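Local coordinates for myosin-2 (Saccharomyces cerevisiae, PDB 6IXO), which walks along actin cables as a class V motor, carrying organelles and other cargo that receptors attach to its globular tail, the part described here, at residues Y53-L58 with L105-E110; V392-P397 with R407-V412; Y298-I303 with Q336-Y341; A177-E182 with I246-F251. All blocks are in the same frame, centred on the assembly; numbering follows the deposited sequence.

Interaction 1 of 4, residues Y53-L58 with L105-E110; sequences YPARIL and LANVRE
N107 and E110 of helix 97-124 meet P54, A55 and R56 in the first turn of helix 53-67, a close helix-helix packing within the all-helical cargo-binding tail. The two axes cross at -25° and come within 8.4 Å of each other over these turns, a short spacing that the small side chain of A55 permits. E110 shows the grading from apolar to polar. Its CB and CG both lie against A55 CB. The CG is anti to the backbone N (chi1 -180°) and the chain then bends at chi2, which carries the carboxylate up to R56, the two side chains crossing at a slant. There OE2 accepts from R56 NE at 2.8 Å in a salt bridge; the donor stands above the carboxylate plane, while OE2 sits close to the guanidinium plane. OE1 turns to a water at 2.8 Å, which also accepts from R56 NH1, so a second, water-mediated path links the same pair. With an alanine in place of R56, E110 OE2 would probably be left without its charged mate and the carboxylate would be freer to turn. N107 suits the start of helix 53-67 because its OD1 can serve a first-turn N-H, while ND2 gives to V51 O at the end of helix 48-51 and to F103 O of its own helix. P54, which has no N-H to offer, packs its ring across this amide, with CD 3.1 Å from N107 OD1. That same OD1 accepts from A55 N at 2.9 Å, with the donor tilted 20° from the carbonyl plane.

Interaction 2 of 4, residues V392-P397 with R407-V412; sequences VEAYIP and RIVDLV
The ring of Y395 has the nitrogen of P397 3.8 Å above one face, offset toward the rim, and it makes a cation-pi interaction with R49, while the backbone N of Y395 touches V409 CG1. On the helix, the guanidinium of R407 is covered on one face by L411 CD2, and its NE forms a salt bridge with E12 of helix 6-18. Between these flat groups an extended loop packs on helix 403-415, the last helix of the tail domain. The extended backbone points A394 and I396 to the helix and turns Y395 away from it. V409 is the centre of the apolar contact. Its CG1, pointed away from the residue's own N by a chi1 of 172°, projects between the two loop side chains, meeting A394 CB at 3.6 Å and I396 CG2 at 3.6 Å. V412 CG1 is more distant from A394 CB, at 4.4 Å. Beta-branched valine and isoleucine give methyl groups near the main chain, which suits a shallow surface contact. A394 also touches I60, and I396 touches I57, so the loop lies between helix 403-415 and helix 53-67. Alanine lets the loop come close to the helix backbone: A394 CB is 3.7 Å from V409 O.

Interaction 3 of 4, residues Y298-I303 with Q336-Y341; sequences YTIEDI and QEILRY
I300 and I338 bring the two backbones nearest, their CA atoms 6.3 Å apart, where the first turn of helix 300-309 packs on the start of helix 336-350. I300 CD1 sits over one face of the Y341 ring in a CH-pi contact, 3.6 Å from the centroid and 25° off the normal. Its other branch, CG2, lies farther along the ring, near CZ. I303 takes the edge: its CG2 is 3.8 Å from Y341 CD2, and its CB is in the ring plane. Two isoleucines, branched at CB, thus cover a face and an edge of a single ring. The helix beneath them opens with a capping box, in which T299 OG1 accepts from D302 N and D302 OD2 accepts from T299 N at 3.0 Å. The same OD2 also takes Y298 N through its anti lone pair and pairs with R296 in a salt bridge. This cap holds the turn against which I338 packs: I338 CD1 meets Y298 O at 3.3 Å and I300 N at 3.5 Å, and I338 CG2 rests 3.9 Å from I303 CG1. A first torsion of -178° turns the Y341 ring away from its own N and across to helix 300-309, where its OH bonds to D304 OD1. A serine in place of Y341 would remove the ring, so I300 CD1 would probably lose the face that covers it and D304 OD1 its partner, the serine hydroxyl being too short to reach it.

Interaction 4 of 4, residues A177-E182 with I246-F251; sequences AVVISE and IMKRNF. With SO4 (sulfate ion), chain C.
Next to V179 and I180, which pack on K248 and F251, S181 OG donates to A177 O at 2.7 Å. The bond fastens the residue that leaves the helix back onto the last, pi-type turn of the long helix 134-180. Other carbonyls of this end are taken up by helix 254-273: V178 O accepts from N263 and I180 O from R256. V179 O instead faces a ring edge, with F251 CZ 3.3 Å away and the oxygen in the ring plane, so the weakly positive C-H rim is turned to the carbonyl. K248 CD lies 3.5 Å above one face of the F251 ring, offset toward the rim. Lysine suits this place through its long methylene chain. It runs extended to CE, which touches V179 CG1 at 3.8 Å, and then bends at chi4, bringing NZ 3.9 Å from I180 CD1. That same CD1 approaches F251 CZ obliquely. On the outer side of the loop, R249 holds a sulfate, probably from the crystallisation liquor, in a two-pronged grip: NH1 bonds to O2 at 2.9 Å and NH2 to O3 at 2.8 Å. Across the two segments the contact is therefore apolar and van der Waals in character, apart from the ring edge at the carbonyl, which implies a fit set mainly by shape, with lysine contributing hydrocarbon rather than its charge.

Overall arrangement
Interactions 1 and 2 lie toward one end of the elongated helical tail, and interactions 3 and 4 toward the other. The first pair has centres about 14 Å apart and touches directly: I57 of helix 53-67 packs on Y395 and I396, and Y53 on P397. Interactions 3 and 4 are about 24 Å apart between centres and do not touch; all four of their segments belong to the Dilute homology region of the tail. The centres of interactions 2 and 3 are about 75 Å apart. Along the chain the order is 1, 4, 3, 2, so the C-terminal loop and helix 403-415 return to the end where the chain begins, bringing sequence-distant parts of this cargo-binding domain together.

Interaction 1 of 4, residues Y53-L58 with L105-E110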
# COMPACT_ATOMS: atom_id res chain seq x y z
N TYR A 53 -2.35 6.14 -18.44
CA TYR A 53 -2.71 5.99 -19.86
C TYR A 53 -3.75 4.85 -20.07
O TYR A 53 -4.65 4.99 -20.92
CB TYR A 53 -1.46 5.81 -20.76
CG TYR A 53 -0.77 4.48 -20.61
CD1 TYR A 53 -1.18 3.37 -21.35
CD2 TYR A 53 0.30 4.31 -19.70
CE1 TYR A 53 -0.57 2.14 -21.20
CE2 TYR A 53 0.93 3.07 -19.56
CZ TYR A 53 0.48 1.99 -20.30
OH TYR A 53 1.08 0.74 -20.16
N PRO A 54 -3.69 3.75 -19.29
CA PRO A 54 -4.73 2.74 -19.50
C PRO A 54 -6.10 3.24 -19.10
O PRO A 54 -7.05 3.05 -19.88
CB PRO A 54 -4.30 1.57 -18.58
CG PRO A 54 -2.84 1.76 -18.44
CD PRO A 54 -2.68 3.23 -18.30
N ALA A 55 -6.22 3.87 -17.94
CA ALA A 55 -7.52 4.41 -17.56
C ALA A 55 -8.07 5.40 -18.60
O ALA A 55 -9.25 5.34 -18.92
CB ALA A 55 -7.45 5.10 -16.22
N ARG A 56 -7.22 6.30 -19.13
CA ARG A 56 -7.73 7.33 -20.04
C ARG A 56 -8.22 6.66 -21.30
O ARG A 56 -9.25 7.03 -21.86
CB ARG A 56 -6.66 8.39 -20.38
CG ARG A 56 -6.09 9.14 -19.18
CD ARG A 56 -6.91 10.35 -18.82
NE ARG A 56 -6.45 11.04 -17.61
CZ ARG A 56 -5.54 12.01 -17.58
NH1 ARG A 56 -5.20 12.57 -16.41
NH2 ARG A 56 -4.96 12.42 -18.70
N ILE A 57 -7.48 5.66 -21.78
CA ILE A 57 -7.94 4.94 -22.97
C ILE A 57 -9.30 4.24 -22.74
O ILE A 57 -10.21 4.33 -23.56
CB ILE A 57 -6.89 3.93 -23.41
CG1 ILE A 57 -5.70 4.71 -23.97
CG2 ILE A 57 -7.46 3.00 -24.47
CD1 ILE A 57 -4.45 3.86 -24.25
N LEU A 58 -9.43 3.55 -21.61
CA LEU A 58 -10.67 2.89 -21.23
C LEU A 58 -11.83 3.87 -21.16
O LEU A 58 -12.93 3.57 -21.60
CB LEU A 58 -10.52 2.19 -19.87
CG LEU A 58 -9.54 1.01 -19.83
CD1 LEU A 58 -9.38 0.48 -18.37
CD2 LEU A 58 -10.02 -0.10 -20.73
N LEU A 105 -3.14 1.18 -8.70
CA LEU A 105 -3.95 2.01 -7.81
C LEU A 105 -4.29 3.35 -8.48
O LEU A 105 -5.42 3.84 -8.37
CB LEU A 105 -3.20 2.26 -6.47
CG LEU A 105 -3.11 1.00 -5.56
CD1 LEU A 105 -2.18 1.29 -4.33
CD2 LEU A 105 -4.49 0.55 -5.09
N ALA A 106 -3.30 3.96 -9.12
CA ALA A 106 -3.52 5.26 -9.78
C ALA A 106 -4.60 5.10 -10.87
O ALA A 106 -5.52 5.94 -11.00
CB ALA A 106 -2.26 5.77 -10.39
N ASN A 107 -4.48 4.03 -11.63
CA ASN A 107 -5.38 3.85 -12.79
C ASN A 107 -6.80 3.53 -12.38
O ASN A 107 -7.78 4.04 -12.96
CB ASN A 107 -4.82 2.77 -13.72
CG ASN A 107 -3.86 3.36 -14.70
OD1 ASN A 107 -4.26 3.92 -15.75
ND2 ASN A 107 -2.57 3.35 -14.33
N VAL A 108 -6.94 2.70 -11.35
CA VAL A 108 -8.29 2.36 -10.87
C VAL A 108 -8.90 3.59 -10.20
O VAL A 108 -10.10 3.86 -10.33
CB VAL A 108 -8.26 1.14 -9.92
CG1 VAL A 108 -9.60 0.96 -9.23
CG2 VAL A 108 -7.89 -0.12 -10.73
N ARG A 109 -8.06 4.39 -9.52
CA ARG A 109 -8.60 5.64 -8.97
C ARG A 109 -9.08 6.56 -10.10
O ARG A 109 -10.09 7.28 -9.95
CB ARG A 109 -7.55 6.39 -8.13
CG ARG A 109 -8.12 7.64 -7.46
CD ARG A 109 -9.25 7.27 -6.50
NE ARG A 109 -9.69 8.42 -5.68
CZ ARG A 109 -10.70 8.37 -4.81
NH1 ARG A 109 -11.42 7.23 -4.67
NH2 ARG A 109 -11.03 9.47 -4.12
N GLU A 110 -8.36 6.57 -11.21
CA GLU A 110 -8.77 7.47 -12.30
C GLU A 110 -10.11 6.97 -12.90
O GLU A 110 -10.98 7.75 -13.25
CB GLU A 110 -7.69 7.51 -13.39
CG GLU A 110 -8.01 8.42 -14.58
CD GLU A 110 -7.69 9.88 -14.26
OE1 GLU A 110 -7.24 10.15 -13.12
OE2 GLU A 110 -7.86 10.72 -15.16
O HOH W 1 -5.18 12.06 -13.33

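Interaction 2 of 4, residues V392-P397 with R407-V412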
# COMPACT_ATOMS: atom_id res chain seq x y z
N VAL A 392 -9.72 15.44 -20.99
CA VAL A 392 -8.38 15.49 -21.57
C VAL A 392 -8.34 14.89 -22.98
O VAL A 392 -8.97 13.86 -23.25
CB VAL A 392 -7.35 14.75 -20.68
CG1 VAL A 392 -5.94 14.89 -21.24
CG2 VAL A 392 -7.38 15.28 -19.26
N GLU A 393 -7.59 15.56 -23.87
CA GLU A 393 -7.33 15.07 -25.23
C GLU A 393 -7.12 13.55 -25.30
O GLU A 393 -6.49 12.94 -24.43
CB GLU A 393 -6.10 15.78 -25.81
CG GLU A 393 -5.87 15.47 -27.30
CD GLU A 393 -4.44 15.70 -27.75
OE1 GLU A 393 -3.62 14.76 -27.60
OE2 GLU A 393 -4.13 16.80 -28.26
N ALA A 394 -7.67 12.96 -26.36
CA ALA A 394 -7.54 11.54 -26.65
C ALA A 394 -6.09 11.17 -26.94
O ALA A 394 -5.53 11.61 -27.95
CB ALA A 394 -8.43 11.16 -27.83
N TYR A 395 -5.48 10.37 -26.06
CA TYR A 395 -4.08 9.98 -26.21
C TYR A 395 -3.82 8.51 -25.96
O TYR A 395 -4.35 7.93 -25.02
CB TYR A 395 -3.21 10.79 -25.25
CG TYR A 395 -1.81 10.24 -25.03
CD1 TYR A 395 -0.86 10.23 -26.06
CD2 TYR A 395 -1.42 9.76 -23.79
CE1 TYR A 395 0.44 9.74 -25.84
CE2 TYR A 395 -0.14 9.27 -23.57
CZ TYR A 395 0.79 9.26 -24.60
OH TYR A 395 2.06 8.77 -24.37
N ILE A 396 -2.97 7.90 -26.79
CA ILE A 396 -2.56 6.51 -26.62
C ILE A 396 -1.09 6.37 -27.00
O ILE A 396 -0.72 6.72 -28.10
CB ILE A 396 -3.46 5.54 -27.45
CG1 ILE A 396 -2.74 4.24 -27.74
CG2 ILE A 396 -3.88 6.14 -28.80
CD1 ILE A 396 -3.62 3.29 -28.54
N PRO A 397 -0.25 5.87 -26.07
CA PRO A 397 1.22 5.83 -26.24
C PRO A 397 1.72 5.11 -27.50
O PRO A 397 0.95 4.49 -28.21
CB PRO A 397 1.70 5.08 -25.00
CG PRO A 397 0.65 5.37 -23.97
CD PRO A 397 -0.65 5.40 -24.72
N ARG A 407 -7.44 3.20 -33.45
CA ARG A 407 -8.27 3.87 -34.49
C ARG A 407 -9.41 4.62 -33.81
O ARG A 407 -9.75 5.75 -34.18
CB ARG A 407 -8.80 2.87 -35.49
CG ARG A 407 -9.68 3.52 -36.56
CD ARG A 407 -8.89 4.57 -37.35
NE ARG A 407 -9.65 5.04 -38.53
CZ ARG A 407 -9.33 6.14 -39.20
NH1 ARG A 407 -8.28 6.85 -38.83
NH2 ARG A 407 -10.05 6.50 -40.25
N ILE A 408 -9.99 4.00 -32.78
CA ILE A 408 -11.06 4.65 -32.02
C ILE A 408 -10.56 5.97 -31.44
O ILE A 408 -11.17 7.03 -31.61
CB ILE A 408 -11.58 3.75 -30.88
CG1 ILE A 408 -12.34 2.53 -31.44
CG2 ILE A 408 -12.48 4.53 -29.94
CD1 ILE A 408 -12.63 1.44 -30.38
N VAL A 409 -9.42 5.91 -30.76
CA VAL A 409 -8.89 7.11 -30.17
C VAL A 409 -8.58 8.17 -31.23
O VAL A 409 -8.89 9.34 -31.02
CB VAL A 409 -7.62 6.80 -29.33
CG1 VAL A 409 -6.97 8.07 -28.88
CG2 VAL A 409 -8.03 5.97 -28.13
N ASP A 410 -8.04 7.76 -32.37
CA ASP A 410 -7.78 8.73 -33.44
C ASP A 410 -9.06 9.34 -33.99
O ASP A 410 -9.10 10.52 -34.36
CB ASP A 410 -6.99 8.09 -34.60
CG ASP A 410 -5.58 7.63 -34.19
OD1 ASP A 410 -5.11 7.98 -33.08
OD2 ASP A 410 -4.94 6.91 -34.99
N LEU A 411 -10.12 8.53 -34.09
CA LEU A 411 -11.36 9.02 -34.67
C LEU A 411 -12.03 9.96 -33.68
O LEU A 411 -12.51 11.02 -34.06
CB LEU A 411 -12.29 7.87 -35.04
CG LEU A 411 -11.92 7.07 -36.28
CD1 LEU A 411 -12.72 5.79 -36.31
CD2 LEU A 411 -12.13 7.89 -37.55
N VAL A 412 -12.05 9.59 -32.41
CA VAL A 412 -12.56 10.48 -31.38
C VAL A 412 -11.83 11.81 -31.43
O VAL A 412 -12.44 12.88 -31.45
CB VAL A 412 -12.42 9.88 -29.98
CG1 VAL A 412 -12.64 10.96 -28.94
CG2 VAL A 412 -13.41 8.74 -29.80

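Interaction 3 of 4, residues Y298-I303 with Q336-Y341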
# COMPACT_ATOMS: atom_id res chain seq x y z
N TYR A 298 19.14 -2.23 37.83
CA TYR A 298 19.77 -2.72 39.06
C TYR A 298 19.05 -2.37 40.36
O TYR A 298 19.17 -3.09 41.34
CB TYR A 298 21.22 -2.24 39.11
CG TYR A 298 22.05 -2.92 38.04
CD1 TYR A 298 21.89 -4.28 37.77
CD2 TYR A 298 22.96 -2.20 37.27
CE1 TYR A 298 22.64 -4.91 36.77
CE2 TYR A 298 23.69 -2.82 36.27
CZ TYR A 298 23.54 -4.17 36.04
OH TYR A 298 24.30 -4.75 35.05
N THR A 299 18.31 -1.27 40.36
CA THR A 299 17.56 -0.88 41.55
C THR A 299 16.05 -0.89 41.29
O THR A 299 15.59 -0.83 40.14
CB THR A 299 17.95 0.51 42.03
OG1 THR A 299 17.37 1.49 41.16
CG2 THR A 299 19.48 0.68 42.05
N ILE A 300 15.29 -0.98 42.37
CA ILE A 300 13.84 -0.83 42.32
C ILE A 300 13.43 0.40 41.52
O ILE A 300 12.59 0.34 40.60
CB ILE A 300 13.25 -0.74 43.74
CG1 ILE A 300 13.40 -2.08 44.46
CG2 ILE A 300 11.80 -0.27 43.69
CD1 ILE A 300 12.74 -3.23 43.74
N GLU A 301 14.04 1.54 41.85
CA GLU A 301 13.72 2.77 41.14
C GLU A 301 14.02 2.67 39.64
O GLU A 301 13.28 3.23 38.81
CB GLU A 301 14.47 3.94 41.74
CG GLU A 301 13.93 5.26 41.25
CD GLU A 301 14.82 6.41 41.62
OE1 GLU A 301 15.83 6.18 42.32
OE2 GLU A 301 14.52 7.55 41.20
N ASP A 302 15.11 1.97 39.30
CA ASP A 302 15.43 1.71 37.89
C ASP A 302 14.24 1.07 37.20
O ASP A 302 13.88 1.40 36.05
CB ASP A 302 16.64 0.78 37.76
CG ASP A 302 17.97 1.48 38.00
OD1 ASP A 302 18.03 2.73 37.99
OD2 ASP A 302 18.97 0.76 38.19
N ILE A 303 13.63 0.12 37.89
CA ILE A 303 12.52 -0.61 37.30
C ILE A 303 11.29 0.29 37.23
O ILE A 303 10.58 0.27 36.23
CB ILE A 303 12.24 -1.92 38.08
CG1 ILE A 303 13.44 -2.86 37.96
CG2 ILE A 303 11.00 -2.60 37.56
CD1 ILE A 303 13.85 -3.17 36.49
N GLN A 336 18.51 -10.51 42.22
CA GLN A 336 17.33 -11.34 42.43
C GLN A 336 16.19 -10.47 42.91
O GLN A 336 15.05 -10.64 42.47
CB GLN A 336 17.62 -12.46 43.43
CG GLN A 336 18.67 -13.41 42.91
CD GLN A 336 18.28 -13.97 41.56
OE1 GLN A 336 17.25 -14.62 41.44
NE2 GLN A 336 19.08 -13.70 40.53
N GLU A 337 16.52 -9.55 43.80
CA GLU A 337 15.61 -8.53 44.31
C GLU A 337 14.82 -7.86 43.16
O GLU A 337 13.62 -7.62 43.26
CB GLU A 337 16.40 -7.48 45.11
CG GLU A 337 17.46 -8.07 46.09
CD GLU A 337 18.88 -8.20 45.49
OE1 GLU A 337 19.38 -9.34 45.36
OE2 GLU A 337 19.50 -7.15 45.20
N ILE A 338 15.50 -7.57 42.06
CA ILE A 338 14.83 -6.88 40.97
C ILE A 338 13.96 -7.87 40.18
O ILE A 338 12.84 -7.53 39.79
CB ILE A 338 15.86 -6.14 40.07
CG1 ILE A 338 16.01 -4.67 40.50
CG2 ILE A 338 15.42 -6.15 38.59
CD1 ILE A 338 16.19 -4.39 41.98
N LEU A 339 14.44 -9.10 39.99
CA LEU A 339 13.65 -10.10 39.27
C LEU A 339 12.36 -10.41 40.03
O LEU A 339 11.30 -10.59 39.43
CB LEU A 339 14.45 -11.39 39.04
CG LEU A 339 15.63 -11.35 38.04
CD1 LEU A 339 16.35 -12.69 37.98
CD2 LEU A 339 15.16 -10.95 36.63
N ARG A 340 12.42 -10.47 41.36
CA ARG A 340 11.20 -10.78 42.10
C ARG A 340 10.30 -9.56 42.15
O ARG A 340 9.08 -9.69 42.18
CB ARG A 340 11.52 -11.31 43.52
CG ARG A 340 11.88 -10.30 44.59
CD ARG A 340 12.13 -11.02 45.95
NE ARG A 340 12.80 -12.30 45.72
CZ ARG A 340 14.08 -12.55 45.98
NH1 ARG A 340 14.86 -11.62 46.52
NH2 ARG A 340 14.59 -13.75 45.71
N TYR A 341 10.89 -8.36 42.14
CA TYR A 341 10.08 -7.15 42.07
C TYR A 341 9.24 -7.14 40.80
O TYR A 341 8.03 -6.86 40.82
CB TYR A 341 10.97 -5.92 42.12
CG TYR A 341 10.20 -4.61 42.09
CD1 TYR A 341 9.25 -4.33 43.05
CD2 TYR A 341 10.46 -3.65 41.13
CE1 TYR A 341 8.55 -3.12 43.04
CE2 TYR A 341 9.78 -2.44 41.11
CZ TYR A 341 8.82 -2.18 42.07
OH TYR A 341 8.13 -0.99 42.08

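Interaction 4 of 4, residues A177-E182 with I246-F251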
# COMPACT_ATOMS: atom_id res chain seq x y z
N ALA A 177 16.63 -7.99 8.83
CA ALA A 177 17.24 -6.66 8.81
C ALA A 177 17.21 -5.97 10.18
O ALA A 177 18.21 -5.40 10.63
CB ALA A 177 16.53 -5.79 7.77
N VAL A 178 16.06 -5.99 10.84
CA VAL A 178 15.90 -5.28 12.11
C VAL A 178 16.50 -6.07 13.28
O VAL A 178 17.24 -5.53 14.08
CB VAL A 178 14.41 -4.98 12.38
CG1 VAL A 178 14.18 -4.42 13.77
CG2 VAL A 178 13.85 -4.00 11.29
N VAL A 179 16.15 -7.36 13.36
CA VAL A 179 16.44 -8.17 14.56
C VAL A 179 17.81 -8.83 14.51
O VAL A 179 18.52 -8.89 15.50
CB VAL A 179 15.33 -9.24 14.75
CG1 VAL A 179 15.61 -10.12 15.95
CG2 VAL A 179 13.97 -8.54 14.95
N ILE A 180 18.18 -9.33 13.35
CA ILE A 180 19.35 -10.19 13.25
C ILE A 180 20.59 -9.48 12.69
O ILE A 180 21.68 -9.64 13.22
CB ILE A 180 19.06 -11.44 12.34
CG1 ILE A 180 17.89 -12.26 12.90
CG2 ILE A 180 20.33 -12.32 12.19
CD1 ILE A 180 18.21 -12.93 14.26
N SER A 181 20.44 -8.73 11.58
CA SER A 181 21.62 -8.12 10.91
C SER A 181 22.32 -7.13 11.84
O SER A 181 21.68 -6.38 12.58
CB SER A 181 21.25 -7.39 9.61
OG SER A 181 20.73 -6.10 9.88
N GLU A 182 23.64 -7.14 11.79
CA GLU A 182 24.40 -6.29 12.68
C GLU A 182 24.68 -4.96 12.02
O GLU A 182 25.37 -4.88 11.01
CB GLU A 182 25.71 -6.97 13.09
CG GLU A 182 25.47 -8.16 14.00
CD GLU A 182 26.75 -8.71 14.56
OE1 GLU A 182 27.55 -9.27 13.77
OE2 GLU A 182 26.98 -8.56 15.78
N ILE A 246 11.06 -11.08 21.42
CA ILE A 246 10.69 -11.44 22.79
C ILE A 246 10.81 -12.97 23.05
O ILE A 246 10.85 -13.42 24.21
CB ILE A 246 9.25 -10.96 23.13
CG1 ILE A 246 9.09 -10.90 24.66
CG2 ILE A 246 8.16 -11.81 22.38
CD1 ILE A 246 7.88 -10.19 25.16
N MET A 247 10.88 -13.76 21.97
CA MET A 247 11.09 -15.22 22.15
C MET A 247 12.55 -15.61 22.36
O MET A 247 12.85 -16.74 22.71
CB MET A 247 10.57 -15.97 20.92
CG MET A 247 9.07 -15.82 20.71
SD MET A 247 8.43 -16.96 19.44
CE MET A 247 9.03 -16.15 17.96
N LYS A 248 13.49 -14.69 22.11
CA LYS A 248 14.88 -15.12 22.06
C LYS A 248 15.48 -15.18 23.46
O LYS A 248 15.42 -14.21 24.20
CB LYS A 248 15.70 -14.20 21.15
CG LYS A 248 15.26 -14.40 19.66
CD LYS A 248 16.09 -13.54 18.71
CE LYS A 248 15.58 -13.72 17.27
NZ LYS A 248 15.97 -15.04 16.71
N ARG A 249 16.01 -16.33 23.82
CA ARG A 249 16.44 -16.52 25.21
C ARG A 249 17.93 -16.46 25.38
O ARG A 249 18.46 -16.35 26.51
CB ARG A 249 15.88 -17.86 25.74
CG ARG A 249 14.40 -17.76 25.87
CD ARG A 249 13.77 -19.03 26.31
NE ARG A 249 14.00 -19.20 27.73
CZ ARG A 249 13.21 -19.95 28.50
NH1 ARG A 249 13.48 -20.09 29.80
NH2 ARG A 249 12.16 -20.55 27.96
N ASN A 250 18.65 -16.51 24.28
CA ASN A 250 20.11 -16.38 24.50
C ASN A 250 20.66 -15.32 23.53
O ASN A 250 21.55 -15.61 22.72
CB ASN A 250 20.79 -17.74 24.30
CG ASN A 250 22.28 -17.68 24.54
OD1 ASN A 250 22.75 -16.81 25.27
ND2 ASN A 250 23.02 -18.59 23.92
N PHE A 251 20.13 -14.10 23.62
CA PHE A 251 20.32 -13.15 22.53
C PHE A 251 20.24 -11.70 22.97
O PHE A 251 21.00 -10.85 22.50
CB PHE A 251 19.25 -13.44 21.47
CG PHE A 251 19.33 -12.59 20.23
CD1 PHE A 251 20.17 -12.94 19.18
CD2 PHE A 251 18.50 -11.47 20.08
CE1 PHE A 251 20.20 -12.17 18.00
CE2 PHE A 251 18.50 -10.72 18.91
CZ PHE A 251 19.35 -11.09 17.86
S SO4 C . 10.11 -21.13 30.60
O1 SO4 C . 9.03 -21.58 31.48
O2 SO4 C . 11.37 -21.75 30.99
O3 SO4 C . 9.79 -21.48 29.22
O4 SO4 C . 10.24 -19.67 30.69